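Local coordinates for protein short chain dehydrogenase (Leptospira borgpetersenii serovar Hardjo-bovis, PDB 6UH2) that probably oxidises or reduces a substrate at a CH-OH or carbonyl group with NAD as cofactor, as a short-chain dehydrogenase/reductase, at residues 76-81 / 129-134; 89-94 / 133-138; 144-149 / 239-244. All coordinates share one frame; numbering follows the deposited sequence.

Interaction 1 (76-81 / 129-134); sequences EIKEIF and SQYTFR
I77 meets Y131 through its CG2 branch, which lies 3.9 Å from Y131 CD2. With that methyl anti to the backbone N and CG1 anti to the carbonyl carbon (chi1 -64°), the longer branch leads away from Y131, and the I77 side chain packs on L127 and L128 and comes about 4 Å from that of I71, an NAD+-binding residue. K78 passes the far end of the phenol, its CB 3.6 Å from Y131 OH. A water lies by both K78 NZ and Y131 OH, but its approach to the hydroxyl is too short for a confident bridge; R74 NH1 is a further hydrogen-bond partner of OH. The two segments belong to helices 74-86 and 111-139 of the Rossmann fold, which run side by side on one face of the parallel sheet, their short axes 10.8 Å apart and inclined by 28°. F81, one turn beyond I77, offers a face to Y131 CB, a CH-pi contact with the carbon 3.8 Å from the ring centroid and almost on its normal. The two rings themselves are oblique, at 43°. At the F81 edge T132 OG1 sits 3.3 Å from CZ, while that hydroxyl is hydrogen-bonded to L128 O within the same helix.

Interaction 2 (89-94 / 133-138); sequences KIPDIL and FRLWKE
I90 CG2 is wedged between two side chains of the helix, 3.9 Å from L135 CD2 and 4.0 Å from W136 CD1, where it meets the indole at its edge. That methyl stands anti to the I90 backbone N (chi1 -59°), and the I90 and W136 side chains run alongside each other in opposing senses. P91 CD adds a looser touch on L135 CD2, and at the far end of the indole L94 CB lies 4.3 Å from W136 CH2. L94 lies on strand 93-96, one residue after its start, and helix 111-139 is the crossover from that strand to strand 144-148 in a beta-alpha-beta unit of the Rossmann fold; the W136 indole thus ties the last turns of the crossover helix to the loop leading into the strand at the unit's start. W136 CZ2 also comes 3.7 Å from D92 O, which lies oblique to the indole. The one hydrogen bond across the contact runs from W136 NE1 to P91 O, 2.7 Å long but bent, with 138° at the hydrogen. Its acceptor stands 24° out of the indole plane, and the donor is likewise tilted from the carbonyl plane. D92 sets off away from the helix, and its carboxylate makes a salt bridge with K141 and accepts a hydrogen bond from L22 N.

Interaction 3 (144-149 / 239-244); sequences IILNFG and FLTSSL. With NAD (nicotinamide-adenine-dinucleotide), chain D.
I144 lays both of its branches on the backbone of L240 and T241. From CB, which points toward that backbone, CG2 reaches out anti to the I144 backbone N (chi1 -58°) and stops 3.5 Å from L240 O. The other branch runs through CG1, and its extended course (chi2 169°) carries the terminal CD1 onto the next peptide, 3.6 Å from T241 O. The strand residue therefore packs a purely apolar side chain on two carbonyl oxygens, and the polar need of L240 O is met by a water instead. That water donates to L240 O at 2.9 Å and to I145 O at 3.0 Å, joining the two backbones where no direct hydrogen bond does. Two residues along, L146 points to the same side of the strand: its CB lies 4.1 Å from T241 CG2, and its CD1 meets L240 CD1 at 3.9 Å, the two leucines crossing at about a right angle. T241 presents its methyl to the strand while OG1 is hydrogen-bonded to V237 O and Y40 OH. The end of the strand reaches the cofactor, with F148 CD2 3.7 Å from O4D of NAD and G149 O close to the nicotinamide. F148 O also receives a hydrogen bond from K177 NZ, which binds NAD too; Y173 and K177 fit the family's YxxxK motif. Strand 144-148 lies in the sheet between strands 93-96 and 197-203. T241 also touches I93 of strand 93-96 and F18 of helix 12-18, L240 touches I201 of strand 197-203, and F239 stacks on F239 of the second subunit, another copy of this protein.

Overall arrangement
Interactions 1 and 2 share helix 111-139 and lie on one side of the sheet, each about 17 Å from the chain centre; interaction 3 is deeper, at about 10 Å. All three are largely buried, though interaction 1 reaches the surface at K78. It joins two helices mainly by aromatic and aliphatic packing, whereas interaction 2 adds an indole-to-carbonyl hydrogen bond and interaction 3 a water between backbones. L94 couples interactions 2 and 3 through probable sheet hydrogen bonds to I144 and L146. Strand 144-148 separates the layers: I145 turns toward S129 and W136 of helix 111-139, while I144 and L146 face 239-244.

Interaction 1 (76-81 / 129-134)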
loop_
_atom_site.group_PDB
_atom_site.type_symbol
_atom_site.label_atom_id
_atom_site.label_comp_id
_atom_site.label_asym_id
_atom_site.label_seq_id
_atom_site.Cartn_x
_atom_site.Cartn_y
_atom_site.Cartn_z
ATOM N N GLU B 76 -10.717 -10.062 30.381
ATOM C CA GLU B 76 -10.464 -11.170 29.462
ATOM C C GLU B 76 -9.152 -10.985 28.713
ATOM O O GLU B 76 -8.339 -11.911 28.621
ATOM C CB GLU B 76 -11.602 -11.291 28.450
ATOM C CG GLU B 76 -12.823 -12.046 28.912
ATOM C CD GLU B 76 -13.812 -12.241 27.772
ATOM O OE1 GLU B 76 -15.009 -11.907 27.937
ATOM O OE2 GLU B 76 -13.381 -12.709 26.698
ATOM N N ILE B 77 -8.948 -9.803 28.135
ATOM C CA ILE B 77 -7.747 -9.561 27.344
ATOM C C ILE B 77 -6.508 -9.617 28.228
ATOM O O ILE B 77 -5.478 -10.190 27.847
ATOM C CB ILE B 77 -7.863 -8.215 26.612
ATOM C CG1 ILE B 77 -9.013 -8.253 25.590
ATOM C CG2 ILE B 77 -6.519 -7.817 25.993
ATOM C CD1 ILE B 77 -8.997 -9.455 24.650
ATOM N N LYS B 78 -6.587 -9.025 29.420
ATOM C CA LYS B 78 -5.462 -9.046 30.342
ATOM C C LYS B 78 -5.019 -10.471 30.637
ATOM O O LYS B 78 -3.827 -10.793 30.569
ATOM C CB LYS B 78 -5.842 -8.332 31.639
ATOM C CG LYS B 78 -4.768 -8.425 32.707
ATOM C CD LYS B 78 -5.182 -7.673 33.978
ATOM C CE LYS B 78 -4.099 -7.751 35.050
ATOM N NZ LYS B 78 -3.526 -6.408 35.377
ATOM N N GLU B 79 -5.973 -11.343 30.960
ATOM C CA GLU B 79 -5.629 -12.721 31.288
ATOM C C GLU B 79 -5.070 -13.456 30.072
ATOM O O GLU B 79 -4.145 -14.267 30.198
ATOM C CB GLU B 79 -6.852 -13.442 31.847
ATOM N N ILE B 80 -5.605 -13.176 28.884
ATOM C CA ILE B 80 -5.064 -13.787 27.671
ATOM C C ILE B 80 -3.619 -13.354 27.452
ATOM O O ILE B 80 -2.751 -14.177 27.133
ATOM C CB ILE B 80 -5.950 -13.441 26.460
ATOM C CG1 ILE B 80 -7.236 -14.258 26.509
ATOM C CG2 ILE B 80 -5.218 -13.708 25.145
ATOM C CD1 ILE B 80 -8.250 -13.787 25.504
ATOM N N PHE B 81 -3.328 -12.063 27.634
ATOM C CA PHE B 81 -1.966 -11.603 27.384
ATOM C C PHE B 81 -0.987 -12.150 28.408
ATOM O O PHE B 81 0.175 -12.407 28.072
ATOM C CB PHE B 81 -1.921 -10.083 27.309
ATOM C CG PHE B 81 -2.031 -9.591 25.908
ATOM C CD1 PHE B 81 -3.249 -9.641 25.249
ATOM C CD2 PHE B 81 -0.912 -9.171 25.217
ATOM C CE1 PHE B 81 -3.361 -9.239 23.941
ATOM C CE2 PHE B 81 -1.008 -8.774 23.900
ATOM C CZ PHE B 81 -2.235 -8.805 23.257
ATOM N N SER B 129 -4.137 -2.839 21.083
ATOM C CA SER B 129 -2.911 -2.098 20.790
ATOM C C SER B 129 -2.164 -1.763 22.072
ATOM O O SER B 129 -0.928 -1.808 22.109
ATOM C CB SER B 129 -3.227 -0.825 20.004
ATOM O OG SER B 129 -3.767 -1.143 18.727
ATOM N N GLN B 130 -2.897 -1.477 23.148
ATOM C CA GLN B 130 -2.254 -1.062 24.393
ATOM C C GLN B 130 -1.543 -2.233 25.072
ATOM O O GLN B 130 -0.394 -2.100 25.516
ATOM C CB GLN B 130 -3.282 -0.435 25.339
ATOM C CG GLN B 130 -2.659 0.051 26.660
ATOM C CD GLN B 130 -3.690 0.487 27.683
ATOM O OE1 GLN B 130 -4.544 -0.299 28.091
ATOM N NE2 GLN B 130 -3.628 1.752 28.090
ATOM N N TYR B 131 -2.210 -3.388 25.175
ATOM C CA TYR B 131 -1.550 -4.551 25.757
ATOM C C TYR B 131 -0.376 -5.002 24.905
ATOM O O TYR B 131 0.664 -5.405 25.433
ATOM C CB TYR B 131 -2.550 -5.697 25.953
ATOM C CG TYR B 131 -3.262 -5.532 27.264
ATOM C CD1 TYR B 131 -2.731 -6.046 28.443
ATOM C CD2 TYR B 131 -4.430 -4.796 27.335
ATOM C CE1 TYR B 131 -3.368 -5.845 29.660
ATOM C CE2 TYR B 131 -5.068 -4.591 28.538
ATOM C CZ TYR B 131 -4.542 -5.113 29.696
ATOM O OH TYR B 131 -5.210 -4.881 30.885
ATOM N N THR B 132 -0.518 -4.928 23.583
ATOM C CA THR B 132 0.553 -5.369 22.696
ATOM C C THR B 132 1.743 -4.412 22.747
ATOM O O THR B 132 2.897 -4.850 22.839
ATOM C CB THR B 132 0.004 -5.503 21.271
ATOM O OG1 THR B 132 -1.042 -6.482 21.273
ATOM C CG2 THR B 132 1.073 -5.958 20.342
ATOM N N PHE B 133 1.474 -3.102 22.714
ATOM C CA PHE B 133 2.537 -2.106 22.854
ATOM C C PHE B 133 3.316 -2.287 24.154
ATOM O O PHE B 133 4.552 -2.301 24.151
ATOM C CB PHE B 133 1.953 -0.693 22.787
ATOM C CG PHE B 133 2.967 0.389 23.035
ATOM C CD1 PHE B 133 3.857 0.764 22.038
ATOM C CD2 PHE B 133 3.043 1.018 24.272
ATOM C CE1 PHE B 133 4.795 1.761 22.267
ATOM C CE2 PHE B 133 3.973 2.019 24.500
ATOM C CZ PHE B 133 4.848 2.389 23.495
ATOM N N ARG B 134 2.607 -2.407 25.280
ATOM C CA ARG B 134 3.285 -2.556 26.564
ATOM C C ARG B 134 4.164 -3.805 26.593
ATOM O O ARG B 134 5.291 -3.768 27.103
ATOM C CB ARG B 134 2.253 -2.583 27.695
ATOM C CG ARG B 134 1.603 -1.222 27.962
ATOM C CD ARG B 134 0.533 -1.278 29.061
ATOM N NE ARG B 134 1.036 -1.887 30.285
ATOM C CZ ARG B 134 1.577 -1.215 31.297
ATOM N NH1 ARG B 134 1.687 0.107 31.243
ATOM N NH2 ARG B 134 2.007 -1.869 32.367
HETATM O O HOH W 1 -3.587 -4.634 32.680
#

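Interaction 2 (89-94 / 133-138)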
loop_
_atom_site.group_PDB
_atom_site.type_symbol
_atom_site.label_atom_id
_atom_site.label_comp_id
_atom_site.label_asym_id
_atom_site.label_seq_id
_atom_site.Cartn_x
_atom_site.Cartn_y
_atom_site.Cartn_z
ATOM N N LYS B 89 4.235 -17.064 23.661
ATOM C CA LYS B 89 3.504 -16.791 22.432
ATOM C C LYS B 89 3.380 -15.287 22.265
ATOM O O LYS B 89 2.274 -14.751 22.169
ATOM C CB LYS B 89 2.122 -17.453 22.438
ATOM C CG LYS B 89 2.151 -18.969 22.470
ATOM C CD LYS B 89 0.758 -19.504 22.752
ATOM C CE LYS B 89 0.689 -21.005 22.599
ATOM N NZ LYS B 89 -0.666 -21.494 22.968
ATOM N N ILE B 90 4.513 -14.598 22.239
ATOM C CA ILE B 90 4.529 -13.151 22.058
ATOM C C ILE B 90 4.342 -12.864 20.575
ATOM O O ILE B 90 5.188 -13.246 19.760
ATOM C CB ILE B 90 5.830 -12.537 22.591
ATOM C CG1 ILE B 90 5.971 -12.854 24.083
ATOM C CG2 ILE B 90 5.848 -11.028 22.338
ATOM C CD1 ILE B 90 7.184 -12.223 24.734
ATOM N N PRO B 91 3.257 -12.210 20.183
ATOM C CA PRO B 91 3.020 -11.970 18.756
ATOM C C PRO B 91 4.092 -11.082 18.148
ATOM O O PRO B 91 4.668 -10.224 18.815
ATOM C CB PRO B 91 1.653 -11.276 18.730
ATOM C CG PRO B 91 1.025 -11.582 20.097
ATOM C CD PRO B 91 2.176 -11.690 21.038
ATOM N N ASP B 92 4.349 -11.295 16.860
ATOM C CA ASP B 92 5.171 -10.385 16.080
ATOM C C ASP B 92 4.336 -9.367 15.328
ATOM O O ASP B 92 4.834 -8.289 14.996
ATOM C CB ASP B 92 6.015 -11.164 15.070
ATOM C CG ASP B 92 6.889 -12.188 15.728
ATOM O OD1 ASP B 92 7.949 -11.805 16.257
ATOM O OD2 ASP B 92 6.491 -13.365 15.772
ATOM N N ILE B 93 3.079 -9.704 15.064
ATOM C CA ILE B 93 2.169 -8.942 14.227
ATOM C C ILE B 93 0.826 -8.957 14.930
ATOM O O ILE B 93 0.352 -10.030 15.321
ATOM C CB ILE B 93 2.044 -9.551 12.812
ATOM C CG1 ILE B 93 3.401 -9.548 12.096
ATOM C CG2 ILE B 93 1.001 -8.807 11.986
ATOM C CD1 ILE B 93 3.451 -10.497 10.906
ATOM N N LEU B 94 0.240 -7.773 15.133
ATOM C CA LEU B 94 -1.120 -7.621 15.652
ATOM C C LEU B 94 -2.010 -7.090 14.536
ATOM O O LEU B 94 -1.726 -6.028 13.976
ATOM C CB LEU B 94 -1.168 -6.660 16.846
ATOM C CG LEU B 94 -2.583 -6.183 17.231
ATOM C CD1 LEU B 94 -3.421 -7.357 17.765
ATOM C CD2 LEU B 94 -2.579 -5.045 18.259
ATOM N N PHE B 133 1.474 -3.102 22.714
ATOM C CA PHE B 133 2.537 -2.106 22.854
ATOM C C PHE B 133 3.316 -2.287 24.154
ATOM O O PHE B 133 4.552 -2.301 24.151
ATOM C CB PHE B 133 1.953 -0.693 22.787
ATOM C CG PHE B 133 2.967 0.389 23.035
ATOM C CD1 PHE B 133 3.857 0.764 22.038
ATOM C CD2 PHE B 133 3.043 1.018 24.272
ATOM C CE1 PHE B 133 4.795 1.761 22.267
ATOM C CE2 PHE B 133 3.973 2.019 24.500
ATOM C CZ PHE B 133 4.848 2.389 23.495
ATOM N N ARG B 134 2.607 -2.407 25.280
ATOM C CA ARG B 134 3.285 -2.556 26.564
ATOM C C ARG B 134 4.164 -3.805 26.593
ATOM O O ARG B 134 5.291 -3.768 27.103
ATOM C CB ARG B 134 2.253 -2.583 27.695
ATOM C CG ARG B 134 1.603 -1.222 27.962
ATOM C CD ARG B 134 0.533 -1.278 29.061
ATOM N NE ARG B 134 1.036 -1.887 30.285
ATOM C CZ ARG B 134 1.577 -1.215 31.297
ATOM N NH1 ARG B 134 1.687 0.107 31.243
ATOM N NH2 ARG B 134 2.007 -1.869 32.367
ATOM N N LEU B 135 3.673 -4.915 26.040
ATOM C CA LEU B 135 4.451 -6.152 26.060
ATOM C C LEU B 135 5.678 -6.053 25.158
ATOM O O LEU B 135 6.780 -6.456 25.555
ATOM C CB LEU B 135 3.564 -7.329 25.650
ATOM C CG LEU B 135 4.198 -8.724 25.535
ATOM C CD1 LEU B 135 4.692 -9.253 26.895
ATOM C CD2 LEU B 135 3.212 -9.695 24.879
ATOM N N TRP B 136 5.507 -5.521 23.943
ATOM C CA TRP B 136 6.636 -5.377 23.023
ATOM C C TRP B 136 7.696 -4.438 23.581
ATOM O O TRP B 136 8.899 -4.728 23.525
ATOM C CB TRP B 136 6.149 -4.857 21.677
ATOM C CG TRP B 136 5.422 -5.864 20.875
ATOM C CD1 TRP B 136 5.375 -7.210 21.085
ATOM C CD2 TRP B 136 4.625 -5.604 19.722
ATOM N NE1 TRP B 136 4.588 -7.810 20.123
ATOM C CE2 TRP B 136 4.126 -6.845 19.268
ATOM C CE3 TRP B 136 4.292 -4.440 19.021
ATOM C CZ2 TRP B 136 3.308 -6.956 18.136
ATOM C CZ3 TRP B 136 3.468 -4.548 17.902
ATOM C CH2 TRP B 136 2.984 -5.796 17.477
ATOM N N LYS B 137 7.260 -3.293 24.109
ATOM C CA LYS B 137 8.190 -2.338 24.709
ATOM C C LYS B 137 8.998 -2.988 25.823
ATOM O O LYS B 137 10.198 -2.725 25.972
ATOM C CB LYS B 137 7.406 -1.126 25.225
ATOM C CG LYS B 137 8.224 -0.057 25.939
ATOM C CD LYS B 137 7.294 1.026 26.466
ATOM C CE LYS B 137 8.014 1.999 27.383
ATOM N NZ LYS B 137 7.048 2.922 28.038
ATOM N N GLU B 138 8.362 -3.866 26.594
ATOM C CA GLU B 138 9.045 -4.502 27.711
ATOM C C GLU B 138 10.030 -5.561 27.232
ATOM O O GLU B 138 11.113 -5.716 27.808
ATOM C CB GLU B 138 8.011 -5.107 28.653
ATOM C CG GLU B 138 8.590 -5.814 29.846
ATOM C CD GLU B 138 7.552 -6.634 30.562
ATOM O OE1 GLU B 138 6.588 -6.042 31.093
ATOM O OE2 GLU B 138 7.684 -7.874 30.573
#

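Interaction 3 (144-149 / 239-244)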
loop_
_atom_site.group_PDB
_atom_site.type_symbol
_atom_site.label_atom_id
_atom_site.label_comp_id
_atom_site.label_asym_id
_atom_site.label_seq_id
_atom_site.Cartn_x
_atom_site.Cartn_y
_atom_site.Cartn_z
ATOM N N ILE B 144 4.759 -5.235 14.670
ATOM C CA ILE B 144 4.001 -4.493 13.657
ATOM C C ILE B 144 2.511 -4.612 13.959
ATOM O O ILE B 144 2.002 -5.717 14.171
ATOM C CB ILE B 144 4.281 -5.003 12.229
ATOM C CG1 ILE B 144 5.774 -4.912 11.896
ATOM C CG2 ILE B 144 3.452 -4.226 11.176
ATOM C CD1 ILE B 144 6.139 -5.646 10.606
ATOM N N ILE B 145 1.807 -3.486 13.925
ATOM C CA ILE B 145 0.359 -3.449 14.109
ATOM C C ILE B 145 -0.290 -3.085 12.780
ATOM O O ILE B 145 0.189 -2.200 12.058
ATOM C CB ILE B 145 -0.036 -2.447 15.215
ATOM C CG1 ILE B 145 0.587 -2.861 16.559
ATOM C CG2 ILE B 145 -1.549 -2.304 15.321
ATOM C CD1 ILE B 145 0.319 -1.864 17.706
ATOM N N LEU B 146 -1.386 -3.763 12.456
ATOM C CA LEU B 146 -2.169 -3.427 11.268
ATOM C C LEU B 146 -3.622 -3.285 11.686
ATOM O O LEU B 146 -4.219 -4.247 12.179
ATOM C CB LEU B 146 -2.030 -4.488 10.168
ATOM C CG LEU B 146 -2.880 -4.205 8.917
ATOM C CD1 LEU B 146 -2.435 -2.899 8.231
ATOM C CD2 LEU B 146 -2.850 -5.391 7.930
ATOM N N ASN B 147 -4.177 -2.090 11.498
ATOM C CA ASN B 147 -5.561 -1.792 11.840
ATOM C C ASN B 147 -6.438 -1.879 10.596
ATOM O O ASN B 147 -5.954 -1.920 9.461
ATOM C CB ASN B 147 -5.660 -0.401 12.484
ATOM C CG ASN B 147 -4.907 -0.325 13.788
ATOM O OD1 ASN B 147 -4.860 -1.301 14.539
ATOM N ND2 ASN B 147 -4.296 0.823 14.063
ATOM N N PHE B 148 -7.750 -1.909 10.818
ATOM C CA PHE B 148 -8.707 -2.001 9.722
ATOM C C PHE B 148 -9.639 -0.797 9.772
ATOM O O PHE B 148 -10.395 -0.622 10.735
ATOM C CB PHE B 148 -9.465 -3.335 9.750
ATOM C CG PHE B 148 -8.839 -4.370 8.859
ATOM C CD1 PHE B 148 -7.670 -5.012 9.245
ATOM C CD2 PHE B 148 -9.371 -4.644 7.603
ATOM C CE1 PHE B 148 -7.057 -5.943 8.398
ATOM C CE2 PHE B 148 -8.766 -5.562 6.761
ATOM C CZ PHE B 148 -7.606 -6.214 7.158
ATOM N N GLY B 149 -9.529 0.059 8.754
ATOM C CA GLY B 149 -10.462 1.146 8.565
ATOM C C GLY B 149 -11.600 0.710 7.669
ATOM O O GLY B 149 -12.123 -0.405 7.805
ATOM N N PHE B 239 2.139 -6.940 2.473
ATOM C CA PHE B 239 3.056 -5.822 2.265
ATOM C C PHE B 239 3.308 -5.063 3.563
ATOM O O PHE B 239 4.462 -4.828 3.949
ATOM C CB PHE B 239 2.497 -4.885 1.193
ATOM C CG PHE B 239 3.290 -3.617 1.026
ATOM C CD1 PHE B 239 4.597 -3.662 0.575
ATOM C CD2 PHE B 239 2.722 -2.378 1.324
ATOM C CE1 PHE B 239 5.340 -2.492 0.412
ATOM C CE2 PHE B 239 3.455 -1.202 1.160
ATOM C CZ PHE B 239 4.764 -1.264 0.705
ATOM N N LEU B 240 2.238 -4.677 4.260
ATOM C CA LEU B 240 2.380 -3.817 5.433
ATOM C C LEU B 240 2.831 -4.569 6.683
ATOM O O LEU B 240 3.120 -3.936 7.704
ATOM C CB LEU B 240 1.059 -3.091 5.729
ATOM C CG LEU B 240 0.596 -2.069 4.672
ATOM C CD1 LEU B 240 -0.817 -1.537 4.962
ATOM C CD2 LEU B 240 1.585 -0.906 4.632
ATOM N N THR B 241 2.896 -5.895 6.653
ATOM C CA THR B 241 3.372 -6.632 7.817
ATOM C C THR B 241 4.678 -7.369 7.542
ATOM O O THR B 241 5.052 -8.254 8.315
ATOM C CB THR B 241 2.308 -7.610 8.320
ATOM O OG1 THR B 241 1.972 -8.549 7.282
ATOM C CG2 THR B 241 1.062 -6.839 8.800
ATOM N N SER B 242 5.386 -7.006 6.474
ATOM C CA SER B 242 6.633 -7.652 6.083
ATOM C C SER B 242 7.736 -6.609 5.898
ATOM O O SER B 242 7.494 -5.399 5.903
ATOM C CB SER B 242 6.455 -8.439 4.784
ATOM O OG SER B 242 6.257 -7.532 3.712
ATOM N N SER B 243 8.962 -7.096 5.692
ATOM C CA SER B 243 10.099 -6.205 5.468
ATOM C C SER B 243 10.004 -5.422 4.162
ATOM O O SER B 243 10.820 -4.520 3.943
ATOM C CB SER B 243 11.397 -7.016 5.491
ATOM O OG SER B 243 11.383 -7.977 4.453
ATOM N N LEU B 244 9.054 -5.749 3.282
ATOM C CA LEU B 244 8.863 -4.951 2.079
ATOM C C LEU B 244 8.404 -3.532 2.399
ATOM O O LEU B 244 8.487 -2.657 1.531
ATOM C CB LEU B 244 7.852 -5.628 1.150
ATOM C CG LEU B 244 8.320 -6.752 0.212
ATOM C CD1 LEU B 244 9.145 -7.814 0.927
ATOM C CD2 LEU B 244 7.114 -7.387 -0.456
HETATM P PA NAD D . -17.414 -9.909 9.716
HETATM O O1A NAD D . -18.735 -9.381 10.331
HETATM O O2A NAD D . -17.449 -11.050 8.698
HETATM O O5B NAD D . -16.341 -10.307 10.888
HETATM C C5B NAD D . -16.121 -9.527 12.048
HETATM C C4B NAD D . -15.575 -10.514 13.045
HETATM O O4B NAD D . -15.315 -9.701 14.251
HETATM C C3B NAD D . -16.578 -11.611 13.436
HETATM O O3B NAD D . -15.941 -12.911 13.421
HETATM C C2B NAD D . -16.936 -11.248 14.884
HETATM O O2B NAD D . -17.251 -12.405 15.672
HETATM C C1B NAD D . -15.683 -10.477 15.362
HETATM N N9A NAD D . -16.073 -9.718 16.546
HETATM C C8A NAD D . -17.264 -9.034 16.784
HETATM N N7A NAD D . -17.288 -8.525 17.986
HETATM C C5A NAD D . -16.083 -8.903 18.577
HETATM C C6A NAD D . -15.535 -8.695 19.839
HETATM N N6A NAD D . -16.174 -7.992 20.795
HETATM N N1A NAD D . -14.317 -9.199 20.091
HETATM C C2A NAD D . -13.671 -9.897 19.155
HETATM N N3A NAD D . -14.122 -10.160 17.925
HETATM C C4A NAD D . -15.334 -9.639 17.683
HETATM O O3 NAD D . -16.594 -8.670 9.070
HETATM P PN NAD D . -15.617 -8.536 7.794
HETATM O O1N NAD D . -16.406 -8.075 6.543
HETATM O O2N NAD D . -14.680 -9.747 7.806
HETATM O O5D NAD D . -14.844 -7.148 8.338
HETATM C C5D NAD D . -13.571 -7.269 8.934
HETATM C C4D NAD D . -13.042 -5.848 9.118
HETATM O O4D NAD D . -13.071 -5.089 7.844
HETATM C C3D NAD D . -13.968 -5.056 10.040
HETATM O O3D NAD D . -13.219 -4.115 10.818
HETATM C C2D NAD D . -14.884 -4.221 9.094
HETATM O O2D NAD D . -15.349 -3.012 9.671
HETATM C C1D NAD D . -13.861 -3.936 7.957
HETATM N N1N NAD D . -14.492 -3.699 6.610
HETATM C C2N NAD D . -15.325 -4.618 6.049
HETATM C C3N NAD D . -15.875 -4.354 4.820
HETATM C C7N NAD D . -16.791 -5.363 4.216
HETATM O O7N NAD D . -17.421 -5.046 3.219
HETATM N N7N NAD D . -16.877 -6.584 4.790
HETATM C C4N NAD D . -15.555 -3.146 4.177
HETATM C C5N NAD D . -14.722 -2.243 4.767
HETATM C C6N NAD D . -14.178 -2.542 6.014
HETATM O O HOH W 2 1.537 -2.234 9.372
#